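Local structure of lysin (Enterococcus phage IMEEF1, 6IST) at residues 2-5 with 6-10; 70-73 with 74-78. The protein is a calcium-binding phage endolysin whose CHAP-type peptidase domain probably cleaves amide or peptide bonds in the peptidoglycan of the enterococcal cell wall. All coordinates share one frame; numbering follows the deposited sequence.

Contact 1. Residues 2-5 with 6-10; sequences VKLN and DVLSY
L8 N bonds to L4 O at 2.9 Å and S9 N to N5 O at 2.9 Å, the i to i+4 pairing of an alpha helix in its first turns, while K3 O just before it takes two weak bonds, from D6 N and V7 N. The bond from L8 N to L4 O is nearly straight, 166° at the hydrogen. K3 holds the N-cap position, and the D6 side chain bends back beside it. Its CG lies anti to its own carbonyl carbon (chi1 -69°), which carries D6 OD2 to 3.4 Å from K3 CB, the two side chains crossing at about a right angle. Two waters hold the carboxylate, one at each oxygen: D6 OD2 accepts from a water that in turn accepts from K3 N, and D6 OD1 from a second one that accepts from N5 ND2. A negative group here probably suits the helix dipole. On another side of the helix L4 and L8 pack one turn apart, L4 CG lying 3.7 Å from L8 CD1. V2 CG1 reaches V7 CG2 more loosely, at 4.1 Å. V7, the buried residue of the group, touches V36 and F40 of helix 29-41, and Y140, and V2 rests on F41 of the same helix, so helix 4-13 lies against helix 29-41 while N5 and S9 stay at the surface.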
ATOM      1  N   VAL C   2       7.095  15.843  -3.989  1.00 41.16           N
ATOM      2  CA  VAL C   2       7.112  15.994  -5.447  1.00 35.30           C
ATOM      3  C   VAL C   2       7.454  17.405  -5.909  1.00 31.39           C
ATOM      4  O   VAL C   2       6.936  18.374  -5.401  1.00 32.60           O
ATOM      5  CB  VAL C   2       5.799  15.519  -6.089  1.00 34.47           C
ATOM      6  CG1 VAL C   2       5.827  15.757  -7.593  1.00 33.49           C
ATOM      7  CG2 VAL C   2       5.632  14.043  -5.779  1.00 35.64           C
ATOM      8  N   LYS C   3       8.336  17.487  -6.892  1.00 29.62           N
ATOM      9  CA  LYS C   3       8.780  18.749  -7.402  1.00 33.66           C
ATOM     10  C   LYS C   3       7.912  19.149  -8.660  1.00 25.59           C
ATOM     11  O   LYS C   3       7.778  18.416  -9.631  1.00 26.12           O
ATOM     12  CB  LYS C   3      10.261  18.633  -7.675  1.00 40.37           C
ATOM     13  CG  LYS C   3      10.904  19.830  -8.302  1.00 55.71           C
ATOM     14  CD  LYS C   3      10.765  21.132  -7.503  1.00 61.27           C
ATOM     15  CE  LYS C   3      10.904  22.362  -8.423  1.00 58.91           C
ATOM     16  NZ  LYS C   3       9.652  23.146  -8.548  1.00 54.70           N
ATOM     17  N   LEU C   4       7.407  20.348  -8.613  1.00 25.90           N
ATOM     18  CA  LEU C   4       6.597  20.891  -9.670  1.00 24.91           C
ATOM     19  C   LEU C   4       7.319  20.842 -11.018  1.00 23.29           C
ATOM     20  O   LEU C   4       6.745  20.480 -12.026  1.00 20.64           O
ATOM     21  CB  LEU C   4       6.209  22.315  -9.335  1.00 27.28           C
ATOM     22  CG  LEU C   4       5.550  23.017 -10.504  1.00 27.82           C
ATOM     23  CD1 LEU C   4       4.219  22.337 -10.826  1.00 27.38           C
ATOM     24  CD2 LEU C   4       5.423  24.478 -10.116  1.00 31.98           C
ATOM     25  N   ASN C   5       8.595  21.186 -11.035  1.00 22.41           N
ATOM     26  CA  ASN C   5       9.374  21.143 -12.276  1.00 25.26           C
ATOM     27  C   ASN C   5       9.455  19.773 -12.886  1.00 24.58           C
ATOM     28  O   ASN C   5       9.504  19.660 -14.086  1.00 26.04           O
ATOM     29  CB  ASN C   5      10.814  21.675 -12.102  1.00 31.69           C
ATOM     30  CG  ASN C   5      11.566  21.676 -13.421  1.00 38.91           C
ATOM     31  OD1 ASN C   5      11.153  22.363 -14.378  1.00 46.33           O
ATOM     32  ND2 ASN C   5      12.605  20.840 -13.526  1.00 39.93           N
ATOM     33  N   ASP C   6       9.440  18.728 -12.071  1.00 22.22           N
ATOM     34  CA  ASP C   6       9.438  17.381 -12.609  1.00 25.05           C
ATOM     35  C   ASP C   6       8.158  17.082 -13.332  1.00 20.76           C
ATOM     36  O   ASP C   6       8.174  16.559 -14.441  1.00 22.16           O
ATOM     37  CB  ASP C   6       9.706  16.346 -11.504  1.00 25.37           C
ATOM     38  CG  ASP C   6      11.146  16.430 -10.981  1.00 37.14           C
ATOM     39  OD1 ASP C   6      12.005  16.766 -11.820  1.00 38.03           O
ATOM     40  OD2 ASP C   6      11.429  16.208  -9.768  1.00 42.93           O
ATOM     41  N   VAL C   7       7.036  17.425 -12.710  1.00 18.98           N
ATOM     42  CA  VAL C   7       5.772  17.255 -13.399  1.00 19.94           C
ATOM     43  C   VAL C   7       5.679  18.070 -14.682  1.00 18.93           C
ATOM     44  O   VAL C   7       5.338  17.565 -15.686  1.00 22.19           O
ATOM     45  CB  VAL C   7       4.602  17.594 -12.496  1.00 21.18           C
ATOM     46  CG1 VAL C   7       3.318  17.578 -13.260  1.00 22.48           C
ATOM     47  CG2 VAL C   7       4.557  16.545 -11.413  1.00 23.69           C
ATOM     48  N   LEU C   8       6.072  19.313 -14.632  1.00 18.59           N
ATOM     49  CA  LEU C   8       5.946  20.115 -15.819  1.00 20.72           C
ATOM     50  C   LEU C   8       6.868  19.688 -16.944  1.00 20.11           C
ATOM     51  O   LEU C   8       6.496  19.745 -18.105  1.00 18.41           O
ATOM     52  CB  LEU C   8       6.201  21.597 -15.508  1.00 20.47           C
ATOM     53  CG  LEU C   8       5.236  22.233 -14.485  1.00 22.57           C
ATOM     54  CD1 LEU C   8       5.668  23.633 -14.120  1.00 24.55           C
ATOM     55  CD2 LEU C   8       3.835  22.188 -15.069  1.00 25.03           C
ATOM     56  N   SER C   9       8.074  19.278 -16.599  1.00 24.10           N
ATOM     57  CA  SER C   9       8.962  18.697 -17.620  1.00 22.48           C
ATOM     58  C   SER C   9       8.318  17.488 -18.309  1.00 23.11           C
ATOM     59  O   SER C   9       8.259  17.393 -19.508  1.00 21.88           O
ATOM     60  CB  SER C   9      10.279  18.328 -16.993  1.00 23.55           C
ATOM     61  OG  SER C   9      11.087  17.786 -17.997  1.00 25.77           O
ATOM     62  N   TYR C  10       7.792  16.586 -17.513  1.00 21.09           N
ATOM     63  CA  TYR C  10       7.159  15.387 -18.029  1.00 22.50           C
ATOM     64  C   TYR C  10       5.941  15.718 -18.903  1.00 23.21           C
ATOM     65  O   TYR C  10       5.828  15.254 -20.048  1.00 21.82           O
ATOM     66  CB  TYR C  10       6.759  14.454 -16.869  1.00 22.04           C
ATOM     67  CG  TYR C  10       6.072  13.220 -17.362  1.00 23.10           C
ATOM     68  CD1 TYR C  10       6.776  12.190 -17.954  1.00 25.86           C
ATOM     69  CD2 TYR C  10       4.713  13.114 -17.273  1.00 24.92           C
ATOM     70  CE1 TYR C  10       6.125  11.050 -18.456  1.00 26.07           C
ATOM     71  CE2 TYR C  10       4.042  11.985 -17.749  1.00 26.62           C
ATOM     72  CZ  TYR C  10       4.740  10.971 -18.354  1.00 25.49           C
ATOM     73  OH  TYR C  10       4.013   9.876 -18.831  1.00 28.77           O
TER
HETATM   74  O   HOH W   1       9.643  15.052  -8.154  1.00 40.55           O
HETATM   75  O   HOH W   2      13.220  19.298 -11.541  1.00 50.66           O

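Contact 2. Residues 70-73 with 74-78; sequences TQIK and AGDVM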
ATOM      1  N   THR C  70      -7.269  33.451 -12.508  1.00 23.56           N
ATOM      2  CA  THR C  70      -6.167  33.827 -11.660  1.00 23.40           C
ATOM      3  C   THR C  70      -6.004  32.928 -10.461  1.00 24.76           C
ATOM      4  O   THR C  70      -5.005  33.018  -9.827  1.00 22.22           O
ATOM      5  CB  THR C  70      -6.230  35.299 -11.191  1.00 25.06           C
ATOM      6  OG1 THR C  70      -7.375  35.485 -10.346  1.00 26.49           O
ATOM      7  CG2 THR C  70      -6.343  36.267 -12.394  1.00 27.53           C
ATOM      8  N   GLN C  71      -6.965  32.060 -10.146  1.00 22.75           N
ATOM      9  CA  GLN C  71      -6.800  31.099  -9.109  1.00 21.91           C
ATOM     10  C   GLN C  71      -5.977  29.835  -9.545  1.00 22.24           C
ATOM     11  O   GLN C  71      -5.714  29.003  -8.712  1.00 23.90           O
ATOM     12  CB  GLN C  71      -8.191  30.621  -8.608  1.00 23.86           C
ATOM     13  CG  GLN C  71      -9.092  31.715  -8.053  1.00 25.58           C
ATOM     14  CD  GLN C  71     -10.482  31.179  -7.721  1.00 25.76           C
ATOM     15  OE1 GLN C  71     -11.362  31.230  -8.546  1.00 27.07           O
ATOM     16  NE2 GLN C  71     -10.639  30.572  -6.549  1.00 28.32           N
ATOM     17  N   ILE C  72      -5.693  29.664 -10.843  1.00 22.40           N
ATOM     18  CA  ILE C  72      -5.085  28.465 -11.401  1.00 21.27           C
ATOM     19  C   ILE C  72      -3.597  28.644 -11.195  1.00 24.28           C
ATOM     20  O   ILE C  72      -3.063  29.748 -11.458  1.00 23.87           O
ATOM     21  CB  ILE C  72      -5.372  28.265 -12.896  1.00 20.09           C
ATOM     22  CG1 ILE C  72      -6.874  27.952 -13.048  1.00 21.52           C
ATOM     23  CG2 ILE C  72      -4.588  27.107 -13.493  1.00 23.35           C
ATOM     24  CD1 ILE C  72      -7.408  28.170 -14.453  1.00 24.82           C
ATOM     25  N   LYS C  73      -2.983  27.605 -10.671  1.00 21.24           N
ATOM     26  CA  LYS C  73      -1.533  27.538 -10.498  1.00 22.94           C
ATOM     27  C   LYS C  73      -0.956  26.462 -11.366  1.00 22.99           C
ATOM     28  O   LYS C  73      -1.580  25.413 -11.636  1.00 20.10           O
ATOM     29  CB  LYS C  73      -1.194  27.238  -9.034  1.00 28.02           C
ATOM     30  CG  LYS C  73      -1.663  28.252  -8.041  1.00 34.45           C
ATOM     31  CD  LYS C  73      -0.839  29.503  -8.021  1.00 47.51           C
ATOM     32  CE  LYS C  73      -1.444  30.531  -7.040  1.00 61.60           C
ATOM     33  NZ  LYS C  73      -0.603  31.761  -6.878  1.00 66.45           N
ATOM     34  N   ALA C  74       0.300  26.634 -11.778  1.00 22.14           N
ATOM     35  CA  ALA C  74       0.954  25.628 -12.549  1.00 21.21           C
ATOM     36  C   ALA C  74       1.018  24.306 -11.770  1.00 17.96           C
ATOM     37  O   ALA C  74       1.172  24.309 -10.540  1.00 18.92           O
ATOM     38  CB  ALA C  74       2.358  26.090 -12.922  1.00 25.25           C
ATOM     39  N   GLY C  75       0.634  23.250 -12.452  1.00 18.18           N
ATOM     40  CA  GLY C  75       0.683  21.874 -11.932  1.00 20.57           C
ATOM     41  C   GLY C  75      -0.672  21.440 -11.348  1.00 19.74           C
ATOM     42  O   GLY C  75      -0.804  20.285 -10.902  1.00 21.17           O
ATOM     43  N   ASP C  76      -1.640  22.309 -11.454  1.00 20.98           N
ATOM     44  CA  ASP C  76      -3.041  22.020 -11.062  1.00 18.86           C
ATOM     45  C   ASP C  76      -3.617  21.064 -12.085  1.00 20.15           C
ATOM     46  O   ASP C  76      -3.256  21.109 -13.270  1.00 19.58           O
ATOM     47  CB  ASP C  76      -3.885  23.257 -11.079  1.00 20.04           C
ATOM     48  CG  ASP C  76      -3.766  24.101  -9.798  1.00 22.77           C
ATOM     49  OD1 ASP C  76      -3.165  23.622  -8.798  1.00 23.13           O
ATOM     50  OD2 ASP C  76      -4.384  25.207  -9.794  1.00 25.69           O
ATOM     51  N   VAL C  77      -4.472  20.162 -11.619  1.00 18.24           N
ATOM     52  CA  VAL C  77      -5.282  19.306 -12.507  1.00 20.38           C
ATOM     53  C   VAL C  77      -6.578  20.106 -12.746  1.00 19.88           C
ATOM     54  O   VAL C  77      -7.277  20.451 -11.805  1.00 16.93           O
ATOM     55  CB  VAL C  77      -5.609  17.960 -11.833  1.00 20.07           C
ATOM     56  CG1 VAL C  77      -6.639  17.205 -12.682  1.00 21.03           C
ATOM     57  CG2 VAL C  77      -4.374  17.122 -11.560  1.00 25.08           C
ATOM     58  N   MET C  78      -6.906  20.421 -14.000  1.00 16.51           N
ATOM     59  CA  MET C  78      -8.034  21.195 -14.382  1.00 18.78           C
ATOM     60  C   MET C  78      -9.185  20.299 -14.575  1.00 19.50           C
ATOM     61  O   MET C  78      -9.068  19.172 -15.104  1.00 21.86           O
ATOM     62  CB  MET C  78      -7.740  21.850 -15.725  1.00 21.42           C
ATOM     63  CG  MET C  78      -6.575  22.762 -15.722  1.00 21.98           C
ATOM     64  SD  MET C  78      -6.633  24.155 -14.627  1.00 17.10           S
ATOM     65  CE  MET C  78      -8.359  24.700 -14.868  1.00 22.35           C
TER
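D76 and K73 face each other across a tight turn, and the carboxylate of D76 is turned back onto the backbone that enters it. With chi1 at -83° its CG stands beside its own backbone N and anti to the carbonyl carbon, a setting that brings D76 OD2 to 2.9 Å from K73 N. The N-H points almost straight at the oxygen, 173° at the hydrogen, but meets it from above the carboxylate plane, 61° out of it, rather than within that plane. A second bond, less straight, closes the turn: D76 N donates to K73 O at 3.1 Å. One residue therefore holds K73 by both its N-H and its C=O, through side chain and main chain respectively. D76 OD2 also forms a salt bridge with R137 NH2, and that same nitrogen bonds to Q71 O, so R137 of strand 132-137 holds both the D76 side chain and the backbone of Q71, ahead of the turn; the arginine probably stabilises the negative charge of this buried carboxylate.

Apart from these polar bonds, I72 and M78 cross at about a right angle. M78 is bent at chi2 and chi3, which curls its thioether back toward I72: M78 CE touches I72 CD1 at 3.6 Å, and M78 SD lies 3.8 Å from I72 CG2. F104 of strand 103-108 and A94 of strand 90-94 touch both side chains.

The bend from K73 to D76 is a type II beta turn, with G75 at its third position, where a positive phi is expected. It leads from the 3-10 segment at 70-71 into strand 77-80, a central strand of the antiparallel sheet of this CHAP-type domain.

The two contacts meet directly: L4 CD1 packs 3.6 Å from A74 O and 3.7 Å from G75 CA, so helix 4-13 rests on the turn at 73-76. Contact 1 lies at the surface and contact 2 is partly buried, and the bonding of their acidic residues differs accordingly: water-mediated at the exposed helix start, direct and buried at the turn. Contact 1 stays within the start of one helix, 4-13, which packs on helix 29-41; contact 2 joins a loop to the start of strand 77-80. Y140 touches both regions, through V2, L4 and V7 on one side and a hydrogen bond from its hydroxyl to G75 O on the other.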